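Local coordinates for protein O-methyltransferase (PDB 3MCZ) that probably transfers a methyl group from S-adenosylmethionine to a hydroxyl oxygen of a substrate not yet identified, working as a dimer, at residues Ser38-Tyr43 with Ala81-Leu86; Tyr43-Lys48 with Ala108-Pro113; Gly281-Leu286 with Gly324-Ala329; His317-Ile322 with Thr342-Gln347. All coordinates share one frame; numbering follows the deposited sequence.

Contact 1 of 4, residues Ser38-Tyr43 with Ala81-Leu86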
loop_
_atom_site.group_PDB
_atom_site.type_symbol
_atom_site.label_atom_id
_atom_site.label_comp_id
_atom_site.label_asym_id
_atom_site.label_seq_id
_atom_site.Cartn_x
_atom_site.Cartn_y
_atom_site.Cartn_z
ATOM N N SER A 38 4.167 2.102 1.247
ATOM C CA SER A 38 3.687 2.461 2.601
ATOM C C SER A 38 4.651 1.990 3.645
ATOM O O SER A 38 5.063 2.770 4.524
ATOM C CB SER A 38 2.296 1.868 2.891
ATOM O OG SER A 38 1.378 2.301 1.910
ATOM N N ALA A 39 5.002 0.698 3.558
ATOM C CA ALA A 39 5.873 0.066 4.566
ATOM C C ALA A 39 7.231 0.755 4.666
ATOM O O ALA A 39 7.761 0.916 5.749
ATOM C CB ALA A 39 6.041 -1.386 4.254
ATOM N N ILE A 40 7.779 1.176 3.526
ATOM C CA ILE A 40 9.075 1.888 3.495
ATOM C C ILE A 40 8.985 3.210 4.291
ATOM O O ILE A 40 9.835 3.504 5.140
ATOM C CB ILE A 40 9.496 2.175 2.051
ATOM C CG1 ILE A 40 9.765 0.865 1.324
ATOM C CG2 ILE A 40 10.713 3.155 1.985
ATOM C CD1 ILE A 40 9.838 1.039 -0.206
ATOM N N LEU A 41 7.963 4.009 3.997
ATOM C CA LEU A 41 7.761 5.233 4.730
ATOM C C LEU A 41 7.485 4.997 6.192
ATOM O O LEU A 41 7.996 5.720 7.045
ATOM C CB LEU A 41 6.618 6.037 4.118
ATOM C CG LEU A 41 6.314 7.395 4.778
ATOM C CD1 LEU A 41 7.547 8.325 4.874
ATOM C CD2 LEU A 41 5.105 8.071 4.048
ATOM N N HIS A 42 6.649 4.002 6.489
ATOM C CA HIS A 42 6.351 3.665 7.860
ATOM C C HIS A 42 7.631 3.368 8.601
ATOM O O HIS A 42 7.818 3.859 9.734
ATOM C CB HIS A 42 5.375 2.475 8.010
ATOM C CG HIS A 42 4.015 2.687 7.394
ATOM N ND1 HIS A 42 3.198 1.628 7.073
ATOM C CD2 HIS A 42 3.361 3.800 6.982
ATOM C CE1 HIS A 42 2.088 2.071 6.515
ATOM N NE2 HIS A 42 2.171 3.387 6.416
ATOM N N TYR A 43 8.516 2.583 7.991
ATOM C CA TYR A 43 9.779 2.214 8.645
ATOM C C TYR A 43 10.657 3.454 8.930
ATOM O O TYR A 43 11.162 3.623 10.057
ATOM C CB TYR A 43 10.579 1.139 7.822
ATOM C CG TYR A 43 11.932 1.025 8.418
ATOM C CD1 TYR A 43 12.082 0.490 9.677
ATOM C CD2 TYR A 43 13.028 1.633 7.831
ATOM C CE1 TYR A 43 13.274 0.485 10.304
ATOM C CE2 TYR A 43 14.244 1.619 8.453
ATOM C CZ TYR A 43 14.362 1.036 9.684
ATOM O OH TYR A 43 15.548 1.042 10.338
ATOM N N ALA A 81 15.960 8.403 -1.518
ATOM C CA ALA A 81 16.331 9.494 -2.404
ATOM C C ALA A 81 15.461 9.484 -3.676
ATOM O O ALA A 81 14.897 10.521 -4.103
ATOM C CB ALA A 81 17.814 9.405 -2.746
ATOM N N ALA A 82 15.311 8.304 -4.257
ATOM C CA ALA A 82 14.480 8.115 -5.436
ATOM C C ALA A 82 13.032 8.496 -5.190
ATOM O O ALA A 82 12.371 8.980 -6.103
ATOM C CB ALA A 82 14.558 6.639 -5.940
ATOM N N LEU A 83 12.532 8.249 -3.981
ATOM C CA LEU A 83 11.186 8.703 -3.574
ATOM C C LEU A 83 11.020 10.227 -3.418
ATOM O O LEU A 83 9.886 10.716 -3.351
ATOM C CB LEU A 83 10.742 7.972 -2.293
ATOM C CG LEU A 83 10.250 6.529 -2.441
ATOM C CD1 LEU A 83 10.083 5.842 -1.103
ATOM C CD2 LEU A 83 8.925 6.466 -3.227
ATOM N N GLY A 84 12.118 10.977 -3.376
ATOM C CA GLY A 84 12.079 12.432 -3.158
ATOM C C GLY A 84 12.153 12.809 -1.688
ATOM O O GLY A 84 11.853 13.956 -1.299
ATOM N N LEU A 85 12.558 11.856 -0.854
ATOM C CA LEU A 85 12.659 12.090 0.581
ATOM C C LEU A 85 14.047 12.494 1.020
ATOM O O LEU A 85 14.197 13.099 2.085
ATOM C CB LEU A 85 12.183 10.861 1.353
ATOM C CG LEU A 85 10.715 10.504 1.091
ATOM C CD1 LEU A 85 10.241 9.250 1.895
ATOM C CD2 LEU A 85 9.810 11.706 1.347
ATOM N N LEU A 86 15.054 12.175 0.202
ATOM C CA LEU A 86 16.429 12.549 0.449
ATOM C C LEU A 86 17.065 13.070 -0.823
ATOM O O LEU A 86 16.586 12.799 -1.925
ATOM C CB LEU A 86 17.236 11.353 0.938
ATOM C CG LEU A 86 16.832 10.721 2.272
ATOM C CD1 LEU A 86 17.623 9.453 2.500
ATOM C CD2 LEU A 86 17.036 11.706 3.401
#
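Ile40 and Leu41, neighbours on helix 35-46, each meet one leucine of the turn that follows helix 70-82, and both meetings are purely apolar, methyl to methyl. In the first, CG2 of Ile40 lies 4.1 Å from CD1 of Leu83, the two side chains meeting at a slant. CG2 is the branch of Ile40 set anti to the backbone N, which leaves CG1 beside that nitrogen. In the second pair CD1 of Leu41 stands 4.1 Å from CD1 of Leu85, with the side chains at about a right angle. Leu41 leaves its backbone across the line to the turn rather than along it; its chi1 of -178° carries CG away from the backbone N, and CD1 then closes the distance. The backbones stay well apart, 9.4 Å between the CA atoms of Leu41 and Leu85, so methyl groups alone bridge the gap.

Backbone hydrogen bonding shapes the turn that presents the two leucines. Gly84 leaves the helix with a positive phi of 90° in a Schellman motif, its N bonded to Ala81 O at 2.9 Å, and the reversal lets Leu83 and Leu85 both face helix 35-46.

Around this patch, Leu80 of helix 70-82 also packs on Ile40, while Leu103 of helix 97-103 touches both Leu41 and Leu85. The second subunit borders the contact too: its Leu305 packs on Ile40, and Ser38 OG and His42 NE2 bond to the carbonyl oxygens of its Leu31 and Ser32. The whole lies within a winged-helix-like dimerisation domain whose two-stranded sheet starts at Leu86.

Contact 2 of 4, residues Tyr43-Lys48 with Ala108-Pro113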
loop_
_atom_site.group_PDB
_atom_site.type_symbol
_atom_site.label_atom_id
_atom_site.label_comp_id
_atom_site.label_asym_id
_atom_site.label_seq_id
_atom_site.Cartn_x
_atom_site.Cartn_y
_atom_site.Cartn_z
ATOM N N TYR A 43 8.516 2.583 7.991
ATOM C CA TYR A 43 9.779 2.214 8.645
ATOM C C TYR A 43 10.657 3.454 8.930
ATOM O O TYR A 43 11.162 3.623 10.057
ATOM C CB TYR A 43 10.579 1.139 7.822
ATOM C CG TYR A 43 11.932 1.025 8.418
ATOM C CD1 TYR A 43 12.082 0.490 9.677
ATOM C CD2 TYR A 43 13.028 1.633 7.831
ATOM C CE1 TYR A 43 13.274 0.485 10.304
ATOM C CE2 TYR A 43 14.244 1.619 8.453
ATOM C CZ TYR A 43 14.362 1.036 9.684
ATOM O OH TYR A 43 15.548 1.042 10.338
ATOM N N ALA A 44 10.825 4.319 7.915
ATOM C CA ALA A 44 11.718 5.460 8.020
ATOM C C ALA A 44 11.247 6.394 9.142
ATOM O O ALA A 44 12.050 6.928 9.909
ATOM C CB ALA A 44 11.810 6.212 6.693
ATOM N N VAL A 45 9.939 6.527 9.253
ATOM C CA VAL A 45 9.314 7.385 10.250
ATOM C C VAL A 45 9.456 6.769 11.647
ATOM O O VAL A 45 9.840 7.491 12.594
ATOM C CB VAL A 45 7.845 7.660 9.900
ATOM C CG1 VAL A 45 7.104 8.362 11.055
ATOM C CG2 VAL A 45 7.768 8.545 8.656
ATOM N N ALA A 46 9.190 5.455 11.757
ATOM C CA ALA A 46 9.215 4.740 13.060
ATOM C C ALA A 46 10.571 4.729 13.703
ATOM O O ALA A 46 10.686 4.876 14.929
ATOM C CB ALA A 46 8.726 3.309 12.928
ATOM N N ASP A 47 11.608 4.519 12.888
ATOM C CA ASP A 47 12.976 4.477 13.378
ATOM C C ASP A 47 13.585 5.887 13.416
ATOM O O ASP A 47 14.753 6.042 13.749
ATOM C CB ASP A 47 13.827 3.548 12.484
ATOM C CG ASP A 47 14.615 2.488 13.287
ATOM O OD1 ASP A 47 14.517 2.467 14.537
ATOM O OD2 ASP A 47 15.346 1.670 12.676
ATOM N N LYS A 48 12.793 6.910 13.091
ATOM C CA LYS A 48 13.242 8.315 13.092
ATOM C C LYS A 48 14.538 8.531 12.269
ATOM O O LYS A 48 15.461 9.238 12.698
ATOM C CB LYS A 48 13.420 8.857 14.527
ATOM C CG LYS A 48 12.171 8.718 15.395
ATOM C CD LYS A 48 12.438 9.125 16.856
ATOM C CE LYS A 48 11.131 9.062 17.666
ATOM N NZ LYS A 48 10.671 7.645 17.879
ATOM N N ALA A 108 7.262 21.711 13.713
ATOM C CA ALA A 108 5.880 22.048 14.049
ATOM C C ALA A 108 4.851 21.389 13.104
ATOM O O ALA A 108 3.695 21.231 13.468
ATOM C CB ALA A 108 5.690 23.597 14.088
ATOM N N ASP A 109 5.272 21.022 11.889
ATOM C CA ASP A 109 4.377 20.426 10.910
ATOM C C ASP A 109 4.527 18.915 10.826
ATOM O O ASP A 109 3.948 18.293 9.940
ATOM C CB ASP A 109 4.644 21.016 9.527
ATOM C CG ASP A 109 4.279 22.478 9.423
ATOM O OD1 ASP A 109 3.310 22.906 10.089
ATOM O OD2 ASP A 109 4.950 23.187 8.634
ATOM N N TYR A 110 5.262 18.324 11.757
ATOM C CA TYR A 110 5.521 16.881 11.758
ATOM C C TYR A 110 4.243 16.065 11.643
ATOM O O TYR A 110 3.321 16.274 12.413
ATOM C CB TYR A 110 6.227 16.522 13.048
ATOM C CG TYR A 110 6.676 15.097 13.255
ATOM C CD1 TYR A 110 7.396 14.400 12.279
ATOM C CD2 TYR A 110 6.439 14.461 14.471
ATOM C CE1 TYR A 110 7.833 13.096 12.518
ATOM C CE2 TYR A 110 6.870 13.190 14.719
ATOM C CZ TYR A 110 7.570 12.501 13.747
ATOM O OH TYR A 110 8.002 11.212 14.011
ATOM N N ILE A 111 4.188 15.126 10.695
ATOM C CA ILE A 111 2.988 14.254 10.544
ATOM C C ILE A 111 3.193 12.869 11.165
ATOM O O ILE A 111 2.496 11.922 10.844
ATOM C CB ILE A 111 2.536 14.136 9.088
ATOM C CG1 ILE A 111 3.579 13.374 8.270
ATOM C CG2 ILE A 111 2.266 15.523 8.483
ATOM C CD1 ILE A 111 3.052 12.805 6.983
ATOM N N GLY A 112 4.125 12.748 12.097
ATOM C CA GLY A 112 4.382 11.451 12.735
ATOM C C GLY A 112 3.111 10.728 13.178
ATOM O O GLY A 112 2.905 9.556 12.856
ATOM N N PRO A 113 2.256 11.420 13.952
ATOM C CA PRO A 113 1.065 10.739 14.475
ATOM C C PRO A 113 0.164 10.115 13.402
ATOM O O PRO A 113 -0.397 9.043 13.624
ATOM C CB PRO A 113 0.354 11.847 15.260
ATOM C CG PRO A 113 1.540 12.723 15.757
ATOM C CD PRO A 113 2.499 12.719 14.604
HETATM O O HOH W 1 9.850 10.154 12.542
#
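Val45, near the end of helix 35-46, meets Tyr110 and Gly112 through its CG1 methyl, and its carbonyl oxygen reaches Tyr110 by way of a water. Along the incoming chain, Asp109 comes first and reaches across to other partners: its OD2 forms a salt bridge with Arg101 and its backbone O a hydrogen bond with Arg162. Tyr110 follows and makes the main approach. Its chi1 of -177° extends the ring away from its backbone N, bringing OH to 4.2 Å from Val45 CG1, a van der Waals contact. The polar link between the segments runs through one water, lying in the plane of the tyrosine ring at its edge. That water donates to Val45 O at 2.7 Å and is 2.6 Å from Tyr110 OH. Val45 O also accepts the backbone N of Lys48 at 3.1 Å, as the helix closes in a Schellman motif.

Ile111 occupies the N-cap position of helix 112-119 and packs against Tyr102 and Leu103. At Gly112 the chain turns back across one face of the Tyr110 ring, with Gly112 N 3.5 Å from the ring plane and over its centre. CA of Gly112 rests 4.4 Å from Val45 CG1, so the same methyl meets both the phenol oxygen and the start of the helix.

This is a helix C-terminus packed against a helix N-terminus, joining helix 35-46 of the dimerisation region of this O-methyltransferase family protein to helix 112-119.

Contact 3 of 4, residues Gly281-Leu286 with Gly324-Ala329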
loop_
_atom_site.group_PDB
_atom_site.type_symbol
_atom_site.label_atom_id
_atom_site.label_comp_id
_atom_site.label_asym_id
_atom_site.label_seq_id
_atom_site.Cartn_x
_atom_site.Cartn_y
_atom_site.Cartn_z
ATOM N N GLY A 281 -31.848 28.036 16.927
ATOM C CA GLY A 281 -30.513 27.448 16.978
ATOM C C GLY A 281 -30.247 26.539 15.783
ATOM O O GLY A 281 -31.047 26.442 14.855
ATOM N N ALA A 282 -29.115 25.857 15.828
ATOM C CA ALA A 282 -28.677 25.029 14.701
ATOM C C ALA A 282 -28.031 23.745 15.169
ATOM O O ALA A 282 -27.316 23.712 16.180
ATOM C CB ALA A 282 -27.682 25.810 13.795
ATOM N N LEU A 283 -28.271 22.703 14.392
ATOM C CA LEU A 283 -27.562 21.444 14.490
ATOM C C LEU A 283 -26.562 21.380 13.321
ATOM O O LEU A 283 -26.951 21.574 12.139
ATOM C CB LEU A 283 -28.566 20.281 14.359
ATOM C CG LEU A 283 -27.940 18.874 14.302
ATOM C CD1 LEU A 283 -27.068 18.574 15.544
ATOM C CD2 LEU A 283 -28.990 17.768 14.106
ATOM N N LEU A 284 -25.288 21.124 13.631
ATOM C CA LEU A 284 -24.256 21.025 12.609
ATOM C C LEU A 284 -23.818 19.584 12.511
ATOM O O LEU A 284 -23.498 18.966 13.523
ATOM C CB LEU A 284 -23.033 21.879 12.936
ATOM C CG LEU A 284 -23.274 23.362 13.203
ATOM C CD1 LEU A 284 -21.943 24.098 13.445
ATOM C CD2 LEU A 284 -24.098 24.051 12.090
ATOM N N ILE A 285 -23.827 19.049 11.295
ATOM C CA ILE A 285 -23.288 17.721 11.051
ATOM C C ILE A 285 -22.270 17.779 9.924
ATOM O O ILE A 285 -22.591 18.120 8.813
ATOM C CB ILE A 285 -24.365 16.708 10.676
ATOM C CG1 ILE A 285 -25.482 16.643 11.749
ATOM C CG2 ILE A 285 -23.699 15.307 10.427
ATOM C CD1 ILE A 285 -26.707 15.779 11.366
ATOM N N LEU A 286 -21.032 17.440 10.244
ATOM C CA LEU A 286 -19.981 17.366 9.267
ATOM C C LEU A 286 -19.818 15.894 8.900
ATOM O O LEU A 286 -19.647 15.044 9.771
ATOM C CB LEU A 286 -18.704 17.883 9.889
ATOM C CG LEU A 286 -17.512 17.998 8.968
ATOM C CD1 LEU A 286 -17.781 19.007 7.840
ATOM C CD2 LEU A 286 -16.305 18.428 9.832
ATOM N N GLY A 324 -32.188 14.073 5.129
ATOM C CA GLY A 324 -33.606 13.722 5.300
ATOM C C GLY A 324 -33.947 13.440 6.754
ATOM O O GLY A 324 -35.015 13.839 7.220
ATOM N N VAL A 325 -33.026 12.810 7.491
ATOM C CA VAL A 325 -33.261 12.564 8.920
ATOM C C VAL A 325 -33.373 13.877 9.722
ATOM O O VAL A 325 -34.265 14.058 10.562
ATOM C CB VAL A 325 -32.201 11.655 9.538
ATOM C CG1 VAL A 325 -32.513 11.477 11.025
ATOM C CG2 VAL A 325 -32.159 10.285 8.814
ATOM N N VAL A 326 -32.510 14.832 9.402
ATOM C CA VAL A 326 -32.564 16.153 10.032
ATOM C C VAL A 326 -33.899 16.858 9.733
ATOM O O VAL A 326 -34.527 17.427 10.651
ATOM C CB VAL A 326 -31.326 17.009 9.604
ATOM C CG1 VAL A 326 -31.377 18.431 10.204
ATOM C CG2 VAL A 326 -30.034 16.303 10.025
ATOM N N ARG A 327 -34.340 16.800 8.476
ATOM C CA ARG A 327 -35.672 17.320 8.119
ATOM C C ARG A 327 -36.792 16.612 8.874
ATOM O O ARG A 327 -37.669 17.269 9.408
ATOM C CB ARG A 327 -35.948 17.213 6.619
ATOM C CG ARG A 327 -35.132 18.138 5.834
ATOM C CD ARG A 327 -35.631 18.281 4.383
ATOM N NE ARG A 327 -34.531 18.875 3.624
ATOM C CZ ARG A 327 -33.594 18.195 2.974
ATOM N NH1 ARG A 327 -33.650 16.871 2.864
ATOM N NH2 ARG A 327 -32.618 18.871 2.387
ATOM N N ASP A 328 -36.706 15.284 8.973
ATOM C CA ASP A 328 -37.697 14.492 9.714
ATOM C C ASP A 328 -37.765 14.950 11.165
ATOM O O ASP A 328 -38.821 14.855 11.769
ATOM C CB ASP A 328 -37.417 12.971 9.681
ATOM C CG ASP A 328 -37.652 12.330 8.309
ATOM O OD1 ASP A 328 -38.284 12.943 7.418
ATOM O OD2 ASP A 328 -37.146 11.202 8.107
ATOM N N ALA A 329 -36.660 15.461 11.706
ATOM C CA ALA A 329 -36.620 15.981 13.080
ATOM C C ALA A 329 -37.208 17.372 13.203
ATOM O O ALA A 329 -37.257 17.924 14.290
ATOM C CB ALA A 329 -35.179 15.927 13.660
#
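Val326 turns its CG2 methyl toward two side chains of strand 281-288, Leu283 and Ile285, which project from the same face of the sheet. Ile285 makes the tighter meeting: its CD1 is 3.6 Å from Val326 CG2, and the two side chains slide past one another in opposite directions instead of meeting head-on. The torsion of Ile285, chi1 -55°, puts CG1 anti to the carbonyl carbon, and the extended chi2 of 172° then carries CD1 out toward the helix. On Val326 the methyl that touches is the one beside the backbone N; CG1, anti to that nitrogen, takes a different direction. Leu283 comes to the same CG2 more loosely, through CD2 at 4.5 Å.

The CB atoms of Leu283, Ile285 and Val326 all lie on the facing sides of their segments, yet the backbones remain apart, with 8.5 Å between the CA atoms of Leu283 and Val326. Only carbon fills this contact, and all three residues are buried. Ile270 of helix 263-275 packs on Val326 as well, and Ala273 of that helix touches Leu283, so two helices share this face. On the reverse face of the strand, Leu284 packs against Leu174 and Phe177. Within the sheet, Val252 and Gly346 hold the strand through backbone hydrogen bonds on its two edges.

Helix 319-328 thus lies against one side of a seven-stranded sheet of order 3-2-1-4-5-7-6, in which strand 341-347 runs antiparallel to 281-288. That topology is the hallmark of the Rossmann-like fold of S-adenosylmethionine-dependent methyltransferases.

Contact 4 of 4, residues His317-Ile322 with Thr342-Gln347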
loop_
_atom_site.group_PDB
_atom_site.type_symbol
_atom_site.label_atom_id
_atom_site.label_comp_id
_atom_site.label_asym_id
_atom_site.label_seq_id
_atom_site.Cartn_x
_atom_site.Cartn_y
_atom_site.Cartn_z
ATOM N N HIS A 317 -22.797 6.858 5.909
ATOM C CA HIS A 317 -24.166 6.981 5.469
ATOM C C HIS A 317 -24.299 8.071 4.398
ATOM O O HIS A 317 -23.613 9.109 4.477
ATOM C CB HIS A 317 -25.066 7.275 6.669
ATOM C CG HIS A 317 -24.913 6.256 7.753
ATOM N ND1 HIS A 317 -25.270 4.937 7.570
ATOM C CD2 HIS A 317 -24.393 6.342 8.995
ATOM C CE1 HIS A 317 -24.991 4.256 8.670
ATOM N NE2 HIS A 317 -24.466 5.087 9.553
ATOM N N PRO A 318 -25.158 7.837 3.403
ATOM C CA PRO A 318 -25.317 8.861 2.379
ATOM C C PRO A 318 -25.754 10.209 2.921
ATOM O O PRO A 318 -26.614 10.294 3.793
ATOM C CB PRO A 318 -26.367 8.282 1.433
ATOM C CG PRO A 318 -26.290 6.753 1.653
ATOM C CD PRO A 318 -25.908 6.594 3.090
ATOM N N THR A 319 -25.181 11.258 2.342
ATOM C CA THR A 319 -25.439 12.613 2.779
ATOM C C THR A 319 -26.885 13.036 2.604
ATOM O O THR A 319 -27.423 13.659 3.500
ATOM C CB THR A 319 -24.424 13.585 2.104
ATOM O OG1 THR A 319 -23.096 13.060 2.327
ATOM C CG2 THR A 319 -24.550 14.986 2.697
ATOM N N PRO A 320 -27.520 12.710 1.462
ATOM C CA PRO A 320 -28.942 13.004 1.352
ATOM C C PRO A 320 -29.801 12.266 2.374
ATOM O O PRO A 320 -30.848 12.784 2.777
ATOM C CB PRO A 320 -29.310 12.549 -0.074
ATOM C CG PRO A 320 -27.998 12.591 -0.825
ATOM C CD PRO A 320 -26.984 12.153 0.210
ATOM N N TRP A 321 -29.374 11.077 2.792
ATOM C CA TRP A 321 -30.125 10.322 3.803
ATOM C C TRP A 321 -30.004 11.032 5.162
ATOM O O TRP A 321 -31.007 11.220 5.862
ATOM C CB TRP A 321 -29.625 8.879 3.907
ATOM C CG TRP A 321 -30.331 8.102 4.945
ATOM C CD1 TRP A 321 -31.513 7.448 4.823
ATOM C CD2 TRP A 321 -29.893 7.907 6.279
ATOM N NE1 TRP A 321 -31.852 6.857 6.018
ATOM C CE2 TRP A 321 -30.878 7.155 6.938
ATOM C CE3 TRP A 321 -28.783 8.337 6.996
ATOM C CZ2 TRP A 321 -30.761 6.777 8.275
ATOM C CZ3 TRP A 321 -28.663 7.943 8.332
ATOM C CH2 TRP A 321 -29.643 7.162 8.943
ATOM N N ILE A 322 -28.785 11.432 5.515
ATOM C CA ILE A 322 -28.583 12.221 6.738
ATOM C C ILE A 322 -29.450 13.497 6.710
ATOM O O ILE A 322 -30.136 13.819 7.683
ATOM C CB ILE A 322 -27.092 12.581 6.974
ATOM C CG1 ILE A 322 -26.266 11.297 7.142
ATOM C CG2 ILE A 322 -26.973 13.486 8.206
ATOM C CD1 ILE A 322 -24.673 11.461 7.101
ATOM N N THR A 342 -19.270 17.456 3.485
ATOM C CA THR A 342 -20.444 18.295 3.518
ATOM C C THR A 342 -20.731 18.662 4.979
ATOM O O THR A 342 -20.785 17.793 5.858
ATOM C CB THR A 342 -21.678 17.571 2.900
ATOM O OG1 THR A 342 -21.398 17.245 1.522
ATOM C CG2 THR A 342 -22.985 18.430 2.969
ATOM N N LEU A 343 -20.970 19.941 5.196
ATOM C CA LEU A 343 -21.489 20.459 6.445
ATOM C C LEU A 343 -22.987 20.703 6.273
ATOM O O LEU A 343 -23.423 21.463 5.382
ATOM C CB LEU A 343 -20.753 21.738 6.851
ATOM C CG LEU A 343 -21.217 22.363 8.177
ATOM C CD1 LEU A 343 -20.904 21.457 9.406
ATOM C CD2 LEU A 343 -20.549 23.739 8.338
ATOM N N LEU A 344 -23.774 19.971 7.040
ATOM C CA LEU A 344 -25.219 20.143 7.065
ATOM C C LEU A 344 -25.552 20.992 8.267
ATOM O O LEU A 344 -24.978 20.795 9.355
ATOM C CB LEU A 344 -25.947 18.799 7.148
ATOM C CG LEU A 344 -25.751 17.842 5.968
ATOM C CD1 LEU A 344 -26.373 16.428 6.371
ATOM C CD2 LEU A 344 -26.388 18.396 4.707
ATOM N N ILE A 345 -26.451 21.954 8.063
ATOM C CA ILE A 345 -26.837 22.883 9.103
ATOM C C ILE A 345 -28.358 22.771 9.232
ATOM O O ILE A 345 -29.115 23.232 8.370
ATOM C CB ILE A 345 -26.365 24.333 8.762
ATOM C CG1 ILE A 345 -24.841 24.400 8.504
ATOM C CG2 ILE A 345 -26.739 25.365 9.873
ATOM C CD1 ILE A 345 -24.455 24.595 7.000
ATOM N N GLY A 346 -28.812 22.182 10.316
ATOM C CA GLY A 346 -30.218 22.114 10.598
ATOM C C GLY A 346 -30.688 23.227 11.486
ATOM O O GLY A 346 -30.306 23.306 12.652
ATOM N N GLN A 347 -31.583 24.061 10.994
ATOM C CA GLN A 347 -31.954 25.253 11.731
ATOM C C GLN A 347 -33.358 25.101 12.329
ATOM O O GLN A 347 -34.288 24.712 11.615
ATOM C CB GLN A 347 -31.847 26.441 10.769
ATOM C CG GLN A 347 -30.469 26.426 9.970
ATOM C CD GLN A 347 -30.492 27.112 8.589
ATOM O OE1 GLN A 347 -30.735 28.314 8.485
ATOM N NE2 GLN A 347 -30.164 26.351 7.539
#
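Ile322 and Leu344 make the closest approach between the start of helix 319-328 and strand 341-347, with CG2 of Ile322 3.5 Å from CD1 of Leu344. The CB of Ile322 is close to the same methyl, at 4.0 Å, so CD1 of Leu344 rests against the branch point of the isoleucine, the two side chains inclined to each other. One helical turn earlier, Thr319 and Thr342 put methyl against methyl, CG2 to CG2 at 3.8 Å. Each threonine has chi1 near -60° (-51° and -61°), which sets CG2 anti to the backbone N and keeps OG1 beside that nitrogen. CD1 of Leu344 also lies 4.1 Å from the backbone O of Thr319.

In the next shell, the hydroxyls take partners beyond the two segments: Thr319 OG1 pairs with the backbone N of Met290, and Thr342 OG1 with OG1 of Thr289. Pro318 is the N-cap residue, and its O accepts the backbone N of Ile322 at 3.0 Å, fixing the first turn that presents Thr319 and Ile322 together. Strand 281-288 lies alongside, Thr287 touching Thr319 and Ile322, Ile285 touching Ile322, while Val333 of strand 332-338 packs on Leu344.

Polar and apolar duties are therefore divided within each threonine: the methyl joins helix to sheet, and the hydroxyl is satisfied by the chain just past strand 281-288. The buried interface itself holds together by dispersion and exclusion of water, with no hydrogen bond crossing it.

In the fold
The four contacts fall into two pairs on opposite sides of the chain's centre. Contacts 1 and 2 share Tyr43 and use successive parts of helix 35-46, their centres about 11 Å apart, and both touch the second subunit. Contacts 3 and 4 lie closer still, centres about 7 Å apart, because both set helix 319-328 against neighbouring strands of one sheet; Leu283 O to Gly346 N (2.7 Å) and Ile285 O to Leu344 N (2.8 Å) probably hydrogen-bond between them. Contacts 1 and 3 are about 44 Å apart between centres, one within the dimerisation region and the other in the methyltransferase fold that, as in relatives, would carry the cofactor.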